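Local atomic coordinates of caspase-3 (Porites astreoides, PDB entry 6WI4), a protein that probably acts as an apoptotic cysteine protease of the caspase family, cleaving protein substrates after aspartate residues. Residues S167-S172 / T191-M196; K175-N180 / M184-M189. All blocks are in the same frame, centred on the assembly; numbering follows the deposited sequence.

Interaction 1. Residues S167-S172 / T191-M196; sequences SWFIQS and TRVNAM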
ATOM      1  N   SER A 167      -8.927   7.892  -1.838  1.00  9.61           N
ATOM      2  CA  SER A 167      -8.059   8.442  -0.807  1.00  9.87           C
ATOM      3  C   SER A 167      -7.009   9.385  -1.387  1.00 10.70           C
ATOM      4  O   SER A 167      -6.583   9.263  -2.542  1.00 10.74           O
ATOM      5  CB  SER A 167      -7.372   7.330  -0.010  1.00 10.72           C
ATOM      6  OG  SER A 167      -6.427   6.627  -0.805  1.00 11.95           O
ATOM      7  N   TRP A 168      -6.587  10.334  -0.550  1.00  9.46           N
ATOM      8  CA  TRP A 168      -5.549  11.272  -0.946  1.00  9.45           C
ATOM      9  C   TRP A 168      -4.294  10.536  -1.389  1.00 10.41           C
ATOM     10  O   TRP A 168      -3.705  10.850  -2.425  1.00 10.73           O
ATOM     11  CB  TRP A 168      -5.200  12.188   0.221  1.00 11.40           C
ATOM     12  CG  TRP A 168      -6.302  13.072   0.670  1.00 10.04           C
ATOM     13  CD1 TRP A 168      -7.547  13.197   0.116  1.00 12.18           C
ATOM     14  CD2 TRP A 168      -6.258  13.976   1.776  1.00  8.94           C
ATOM     15  NE1 TRP A 168      -8.279  14.132   0.818  1.00 13.20           N
ATOM     16  CE2 TRP A 168      -7.506  14.621   1.840  1.00 13.59           C
ATOM     17  CE3 TRP A 168      -5.277  14.304   2.717  1.00 11.97           C
ATOM     18  CZ2 TRP A 168      -7.799  15.579   2.811  1.00 13.18           C
ATOM     19  CZ3 TRP A 168      -5.570  15.240   3.684  1.00 14.96           C
ATOM     20  CH2 TRP A 168      -6.818  15.871   3.724  1.00 12.38           C
ATOM     21  N   PHE A 169      -3.874   9.542  -0.609  1.00  8.57           N
ATOM     22  CA  PHE A 169      -2.640   8.829  -0.918  1.00  9.94           C
ATOM     23  C   PHE A 169      -2.751   8.044  -2.220  1.00  9.55           C
ATOM     24  O   PHE A 169      -1.877   8.149  -3.086  1.00  9.45           O
ATOM     25  CB  PHE A 169      -2.296   7.911   0.250  1.00  8.70           C
ATOM     26  CG  PHE A 169      -1.086   7.048   0.041  1.00  8.66           C
ATOM     27  CD1 PHE A 169       0.168   7.610  -0.136  1.00 10.01           C
ATOM     28  CD2 PHE A 169      -1.206   5.670   0.088  1.00  9.22           C
ATOM     29  CE1 PHE A 169       1.279   6.809  -0.296  1.00  9.70           C
ATOM     30  CE2 PHE A 169      -0.096   4.851  -0.068  1.00 10.91           C
ATOM     31  CZ  PHE A 169       1.147   5.424  -0.259  1.00  9.64           C
ATOM     32  N   ILE A 170      -3.805   7.235  -2.380  1.00  9.23           N
ATOM     33  CA  ILE A 170      -3.873   6.396  -3.574  1.00  9.65           C
ATOM     34  C   ILE A 170      -4.135   7.245  -4.818  1.00  9.40           C
ATOM     35  O   ILE A 170      -3.567   6.973  -5.885  1.00 11.99           O
ATOM     36  CB  ILE A 170      -4.915   5.274  -3.403  1.00  9.87           C
ATOM     37  CG1 ILE A 170      -4.534   4.352  -2.240  1.00 10.72           C
ATOM     38  CG2 ILE A 170      -5.044   4.466  -4.701  1.00 10.48           C
ATOM     39  CD1 ILE A 170      -3.191   3.623  -2.419  1.00 14.76           C
ATOM     40  N   GLN A 171      -4.980   8.286  -4.706  1.00 10.78           N
ATOM     41  CA  GLN A 171      -5.155   9.247  -5.800  1.00 14.97           C
ATOM     42  C   GLN A 171      -3.808   9.810  -6.241  1.00 11.36           C
ATOM     43  O   GLN A 171      -3.517   9.920  -7.440  1.00 12.56           O
ATOM     44  CB  GLN A 171      -6.056  10.420  -5.370  1.00 17.41           C
ATOM     45  CG  GLN A 171      -7.568  10.216  -5.355  1.00 24.81           C
ATOM     46  CD  GLN A 171      -8.326  11.533  -5.110  1.00 27.50           C
ATOM     47  OE1 GLN A 171      -8.500  12.340  -6.033  1.00 27.89           O
ATOM     48  NE2 GLN A 171      -8.769  11.756  -3.865  1.00 23.51           N
ATOM     49  N   SER A 172      -2.992  10.214  -5.268  1.00  9.44           N
ATOM     50  CA  SER A 172      -1.711  10.835  -5.573  1.00 10.51           C
ATOM     51  C   SER A 172      -0.724   9.813  -6.112  1.00 12.58           C
ATOM     52  O   SER A 172       0.050  10.108  -7.031  1.00 11.93           O
ATOM     53  CB  SER A 172      -1.139  11.508  -4.323  1.00 10.55           C
ATOM     54  OG  SER A 172      -1.996  12.550  -3.871  1.00 14.92           O
ATOM     55  N   THR A 191       8.479  10.198  -2.917  1.00  9.32           N
ATOM     56  CA  THR A 191       8.728  11.560  -2.448  1.00  8.45           C
ATOM     57  C   THR A 191       7.766  12.542  -3.109  1.00  9.32           C
ATOM     58  O   THR A 191       7.215  13.429  -2.446  1.00  9.01           O
ATOM     59  CB  THR A 191      10.183  11.936  -2.721  1.00  9.90           C
ATOM     60  OG1 THR A 191      11.038  11.071  -1.962  1.00  9.67           O
ATOM     61  CG2 THR A 191      10.467  13.381  -2.300  1.00 11.40           C
ATOM     62  N   ARG A 192       7.527  12.377  -4.412  1.00 10.16           N
ATOM     63  CA  ARG A 192       6.574  13.250  -5.088  1.00 10.41           C
ATOM     64  C   ARG A 192       5.152  12.994  -4.613  1.00  9.16           C
ATOM     65  O   ARG A 192       4.337  13.925  -4.559  1.00 10.64           O
ATOM     66  CB  ARG A 192       6.699  13.063  -6.595  1.00 11.04           C
ATOM     67  CG  ARG A 192       7.860  13.891  -7.154  1.00 15.27           C
ATOM     68  CD  ARG A 192       8.558  13.237  -8.308  1.00 18.08           C
ATOM     69  NE  ARG A 192       9.737  14.021  -8.678  1.00 18.05           N
ATOM     70  CZ  ARG A 192      10.920  13.911  -8.078  1.00 18.69           C
ATOM     71  NH1 ARG A 192      11.085  13.045  -7.081  1.00 19.52           N
ATOM     72  NH2 ARG A 192      11.941  14.662  -8.472  1.00 18.18           N
ATOM     73  N   VAL A 193       4.834  11.747  -4.262  1.00  8.88           N
ATOM     74  CA  VAL A 193       3.518  11.461  -3.701  1.00  8.11           C
ATOM     75  C   VAL A 193       3.330  12.218  -2.394  1.00 11.58           C
ATOM     76  O   VAL A 193       2.287  12.838  -2.152  1.00 11.42           O
ATOM     77  CB  VAL A 193       3.339   9.947  -3.501  1.00  9.87           C
ATOM     78  CG1 VAL A 193       2.075   9.653  -2.671  1.00 10.52           C
ATOM     79  CG2 VAL A 193       3.242   9.253  -4.852  1.00  9.25           C
ATOM     80  N   ASN A 194       4.345  12.188  -1.535  1.00 11.61           N
ATOM     81  CA  ASN A 194       4.251  12.921  -0.278  1.00  9.49           C
ATOM     82  C   ASN A 194       4.131  14.423  -0.504  1.00  9.55           C
ATOM     83  O   ASN A 194       3.379  15.104   0.207  1.00 10.46           O
ATOM     84  CB  ASN A 194       5.457  12.621   0.599  1.00  8.37           C
ATOM     85  CG  ASN A 194       5.341  13.269   1.964  1.00 11.25           C
ATOM     86  OD1 ASN A 194       4.239  13.567   2.444  1.00 11.73           O
ATOM     87  ND2 ASN A 194       6.482  13.521   2.584  1.00 12.10           N
ATOM     88  N   ALA A 195       4.875  14.968  -1.473  1.00  9.29           N
ATOM     89  CA  ALA A 195       4.743  16.392  -1.782  1.00 10.16           C
ATOM     90  C   ALA A 195       3.303  16.739  -2.129  1.00 10.07           C
ATOM     91  O   ALA A 195       2.792  17.787  -1.718  1.00 13.72           O
ATOM     92  CB  ALA A 195       5.674  16.774  -2.930  1.00 11.32           C
ATOM     93  N   MET A 196       2.633  15.853  -2.863  1.00 10.79           N
ATOM     94  CA  MET A 196       1.245  16.080  -3.258  1.00 11.51           C
ATOM     95  C   MET A 196       0.292  15.896  -2.079  1.00 13.60           C
ATOM     96  O   MET A 196      -0.583  16.738  -1.842  1.00 13.24           O
ATOM     97  CB  MET A 196       0.900  15.135  -4.410  1.00 13.59           C
ATOM     98  CG  MET A 196      -0.451  15.348  -5.050  1.00 15.23           C
ATOM     99  SD  MET A 196      -0.571  14.341  -6.553  1.00 20.75           S
ATOM    100  CE  MET A 196       0.867  14.874  -7.464  1.00 20.39           C
TER
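The carbonyl oxygen of Trp-168 is gripped twice by Ser-172, the serine that faces Val-193 and Met-196 across the contact. Ser-172 OG donates to Trp-168 O at 2.8 Å, and the backbone N of Ser-172 reaches the same oxygen from the opposite face of the carbonyl plane. The hydroxyl is swung back onto its own helix: chi1 of -62° puts OG beside the backbone N, where it meets Trp-168 O, and both OG and CB still touch Met-196. There Met-196 CG is 3.4 Å from Ser-172 OG, and Met-196 SD is 3.6 Å from Ser-172 CB. Val-193 touches with both branches: CG1 meets the Phe-169 ring obliquely, 3.8 Å from CD1, while CG2 settles near the Ser-172 carbonyl oxygen. The segment axes, 9.3 Å apart at closest approach, cross at 128°, and Ser-172 and Val-193 of helices 168-180 and 186-197 of the caspase domain face each other there. Ser-167 is the N-cap of helix 168-180, its OG accepting from Ile-170 N and also bonding Asp-39, and Trp-168 beside it packs on an acidic side chain of the bound peptide. With the polarity of the buried serine hydroxyl spent on its own turn, the two segments are held to each other by van der Waals contact.

Interaction 2. Residues K175-N180 / M184-M189; sequences KVFEEN and MDILRM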
ATOM      1  N   LYS A 175      -1.536   9.058  -9.763  1.00 12.81           N
ATOM      2  CA  LYS A 175      -1.172  10.200 -10.600  1.00 13.80           C
ATOM      3  C   LYS A 175       0.336  10.285 -10.792  1.00 15.12           C
ATOM      4  O   LYS A 175       0.826  10.393 -11.924  1.00 16.68           O
ATOM      5  CB  LYS A 175      -1.705  11.492  -9.986  1.00 18.55           C
ATOM      6  CG  LYS A 175      -1.390  12.742 -10.786  1.00 22.53           C
ATOM      7  CD  LYS A 175      -2.299  13.893 -10.360  1.00 27.87           C
ATOM      8  N   VAL A 176       1.099  10.219  -9.698  1.00 11.06           N
ATOM      9  CA  VAL A 176       2.549  10.339  -9.815  1.00 11.09           C
ATOM     10  C   VAL A 176       3.136   9.164 -10.585  1.00 10.63           C
ATOM     11  O   VAL A 176       4.022   9.343 -11.431  1.00 12.41           O
ATOM     12  CB  VAL A 176       3.202  10.465  -8.426  1.00 10.72           C
ATOM     13  CG1 VAL A 176       4.723  10.347  -8.545  1.00 12.81           C
ATOM     14  CG2 VAL A 176       2.834  11.786  -7.765  1.00 11.82           C
ATOM     15  N   PHE A 177       2.681   7.939 -10.293  1.00 10.66           N
ATOM     16  CA  PHE A 177       3.267   6.779 -10.957  1.00 11.50           C
ATOM     17  C   PHE A 177       2.921   6.771 -12.441  1.00 13.85           C
ATOM     18  O   PHE A 177       3.760   6.403 -13.270  1.00 13.86           O
ATOM     19  CB  PHE A 177       2.798   5.476 -10.304  1.00 12.13           C
ATOM     20  CG  PHE A 177       3.575   5.073  -9.058  1.00 10.22           C
ATOM     21  CD1 PHE A 177       3.893   5.998  -8.066  1.00  9.58           C
ATOM     22  CD2 PHE A 177       3.950   3.742  -8.861  1.00 11.07           C
ATOM     23  CE1 PHE A 177       4.585   5.609  -6.907  1.00 10.37           C
ATOM     24  CE2 PHE A 177       4.616   3.348  -7.715  1.00 12.29           C
ATOM     25  CZ  PHE A 177       4.949   4.278  -6.732  1.00 11.66           C
ATOM     26  N   GLU A 178       1.694   7.176 -12.798  1.00 13.61           N
ATOM     27  CA  GLU A 178       1.351   7.267 -14.216  1.00 16.14           C
ATOM     28  C   GLU A 178       2.273   8.238 -14.934  1.00 16.16           C
ATOM     29  O   GLU A 178       2.749   7.955 -16.039  1.00 19.30           O
ATOM     30  CB  GLU A 178      -0.103   7.707 -14.401  1.00 18.41           C
ATOM     31  CG  GLU A 178      -1.118   6.623 -14.150  1.00 23.61           C
ATOM     32  CD  GLU A 178      -2.471   6.953 -14.748  1.00 23.44           C
ATOM     33  OE1 GLU A 178      -3.093   6.040 -15.318  1.00 26.23           O
ATOM     34  OE2 GLU A 178      -2.905   8.124 -14.649  1.00 32.46           O
ATOM     35  N   GLU A 179       2.550   9.383 -14.307  1.00 16.03           N
ATOM     36  CA  GLU A 179       3.348  10.418 -14.951  1.00 13.53           C
ATOM     37  C   GLU A 179       4.821  10.036 -15.022  1.00 18.17           C
ATOM     38  O   GLU A 179       5.530  10.465 -15.945  1.00 18.29           O
ATOM     39  CB  GLU A 179       3.180  11.744 -14.205  1.00 15.06           C
ATOM     40  CG  GLU A 179       4.052  12.876 -14.730  1.00 22.66           C
ATOM     41  N   ASN A 180       5.306   9.225 -14.081  1.00 13.52           N
ATOM     42  CA  ASN A 180       6.742   9.117 -13.877  1.00 11.66           C
ATOM     43  C   ASN A 180       7.317   7.710 -13.934  1.00 12.54           C
ATOM     44  O   ASN A 180       8.542   7.579 -14.014  1.00 13.49           O
ATOM     45  CB  ASN A 180       7.125   9.740 -12.526  1.00 11.77           C
ATOM     46  CG  ASN A 180       6.931  11.240 -12.521  1.00 16.40           C
ATOM     47  OD1 ASN A 180       7.687  11.973 -13.161  1.00 18.30           O
ATOM     48  ND2 ASN A 180       5.905  11.703 -11.822  1.00 15.62           N
ATOM     49  N   MET A 184      11.372   7.066 -13.457  1.00 14.81           N
ATOM     50  CA  MET A 184      11.705   7.520 -12.111  1.00 12.72           C
ATOM     51  C   MET A 184      11.638   6.367 -11.115  1.00 12.89           C
ATOM     52  O   MET A 184      10.682   5.586 -11.124  1.00 12.65           O
ATOM     53  CB  MET A 184      10.754   8.643 -11.684  1.00 13.43           C
ATOM     54  CG  MET A 184      11.135   9.321 -10.391  1.00 14.84           C
ATOM     55  SD  MET A 184      10.009  10.657  -9.993  1.00 15.64           S
ATOM     56  CE  MET A 184      10.481  11.840 -11.249  1.00 18.17           C
ATOM     57  N   ASP A 185      12.638   6.280 -10.237  1.00 12.05           N
ATOM     58  CA  ASP A 185      12.701   5.166  -9.298  1.00  9.00           C
ATOM     59  C   ASP A 185      11.663   5.356  -8.195  1.00 10.90           C
ATOM     60  O   ASP A 185      11.143   6.454  -7.983  1.00 11.51           O
ATOM     61  CB  ASP A 185      14.106   5.030  -8.706  1.00 12.62           C
ATOM     62  CG  ASP A 185      14.435   6.148  -7.749  1.00 15.52           C
ATOM     63  OD1 ASP A 185      14.131   6.013  -6.547  1.00 12.91           O
ATOM     64  OD2 ASP A 185      14.992   7.172  -8.199  1.00 20.10           O
ATOM     65  N   ILE A 186      11.345   4.261  -7.494  1.00 10.76           N
ATOM     66  CA  ILE A 186      10.155   4.285  -6.642  1.00  9.72           C
ATOM     67  C   ILE A 186      10.313   5.255  -5.473  1.00 10.05           C
ATOM     68  O   ILE A 186       9.334   5.876  -5.052  1.00 10.13           O
ATOM     69  CB  ILE A 186       9.793   2.872  -6.154  1.00  9.82           C
ATOM     70  CG1 ILE A 186       8.334   2.865  -5.674  1.00 11.34           C
ATOM     71  CG2 ILE A 186      10.744   2.393  -5.061  1.00 13.02           C
ATOM     72  CD1 ILE A 186       7.806   1.456  -5.345  1.00 10.47           C
ATOM     73  N   LEU A 187      11.518   5.394  -4.910  1.00 10.47           N
ATOM     74  CA  LEU A 187      11.648   6.301  -3.770  1.00 10.96           C
ATOM     75  C   LEU A 187      11.448   7.744  -4.202  1.00 11.71           C
ATOM     76  O   LEU A 187      10.797   8.527  -3.503  1.00 11.58           O
ATOM     77  CB  LEU A 187      13.000   6.122  -3.079  1.00 10.40           C
ATOM     78  CG  LEU A 187      13.223   4.786  -2.375  1.00 10.80           C
ATOM     79  CD1 LEU A 187      14.492   4.866  -1.556  1.00 10.53           C
ATOM     80  CD2 LEU A 187      12.054   4.413  -1.465  1.00 11.04           C
ATOM     81  N   ARG A 188      11.971   8.113  -5.370  1.00  9.38           N
ATOM     82  CA  ARG A 188      11.712   9.452  -5.883  1.00 10.16           C
ATOM     83  C   ARG A 188      10.232   9.664  -6.168  1.00 11.19           C
ATOM     84  O   ARG A 188       9.692  10.745  -5.904  1.00 12.30           O
ATOM     85  CB  ARG A 188      12.538   9.690  -7.141  1.00 13.31           C
ATOM     86  CG  ARG A 188      14.000   9.861  -6.837  1.00 18.39           C
ATOM     87  CD  ARG A 188      14.663  10.801  -7.810  1.00 24.38           C
ATOM     88  NE  ARG A 188      16.058  10.992  -7.437  1.00 26.91           N
ATOM     89  CZ  ARG A 188      16.912  11.740  -8.117  1.00 30.22           C
ATOM     90  NH1 ARG A 188      18.165  11.855  -7.697  1.00 27.70           N
ATOM     91  NH2 ARG A 188      16.509  12.371  -9.216  1.00 29.00           N
ATOM     92  N   MET A 189       9.554   8.641  -6.699  1.00  9.16           N
ATOM     93  CA  MET A 189       8.130   8.787  -6.958  1.00  8.42           C
ATOM     94  C   MET A 189       7.359   8.934  -5.655  1.00  9.29           C
ATOM     95  O   MET A 189       6.455   9.769  -5.556  1.00  9.69           O
ATOM     96  CB  MET A 189       7.603   7.600  -7.763  1.00 10.19           C
ATOM     97  CG  MET A 189       8.117   7.584  -9.189  1.00  9.45           C
ATOM     98  SD  MET A 189       7.120   6.570 -10.309  1.00 11.49           S
ATOM     99  CE  MET A 189       7.494   4.940  -9.668  1.00 13.24           C
TER
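A Met-aromatic contact lies between helices 168-180 and 186-197, next to the short connection that joins them, with Met-189 laid over one face of the Phe-177 ring. The methyl does most of the touching: Met-189 CE stands 3.7 Å from the centroid of the Phe-177 ring and only 6° off its normal, a CH-pi contact. The bend at the end of the thioether chain (chi3 -69°) sets that methyl over the ring centre while SD, also above the face, lies against Asn-180. Lower on the same side chain, Met-189 CB approaches Phe-177 CE1 at 3.7 Å, and Ile-186 CG1 comes obliquely to Phe-177 CZ at 3.8 Å. In the caspase fold, where helices pack on a six-stranded sheet, Phe-177 also rests on Leu-46 of helix 36-49 and on Phe-228, which places it between several elements. An alanine here would remove the ring and would probably leave the Met-189 methyl without its platform, opening a gap between the helices beside Leu-46. Near the connection, Asn-180 works through both ends of its amide. Its ND2 donates to Val-176 O at 3.0 Å, in the carbonyl plane and on a lone pair, which fixes the rotation of the group and directs OD1 to the methyl of Met-184, 3.4 Å from CE. The side chains of Asn-180 and Met-184 lie alongside each other, pointing the same way. In the backbone, Met-184 N gives a weak bond to Asn-180 O (2.9 Å). Asp-185 then N-caps helix 186-197: its OD1 accepts from Arg-188 N, which arrives from above the carboxylate plane, and more weakly from Leu-187 N.

Two successive helices illustrate how one chain reversal can be held at two places along a helix pair. From the N terminus, segment 167-172 opens helix 168-180 and segment 175-180 ends it; three residues separate the segments of interaction 2, and 184-189 leads from the end of the loop into helix 186-197, which 191-196 continues. Interaction 2 closes the short loop, and interaction 1 closes the longer one around it, with 18 residues between its segments, so the contacts nest without crossing. Their centres are 10 Å apart and they touch directly. Val-176 is shared ground, touching Met-189 in interaction 2 and Val-193 and Met-196 of interaction 1, while Arg-192 CD packs against Met-184 SD.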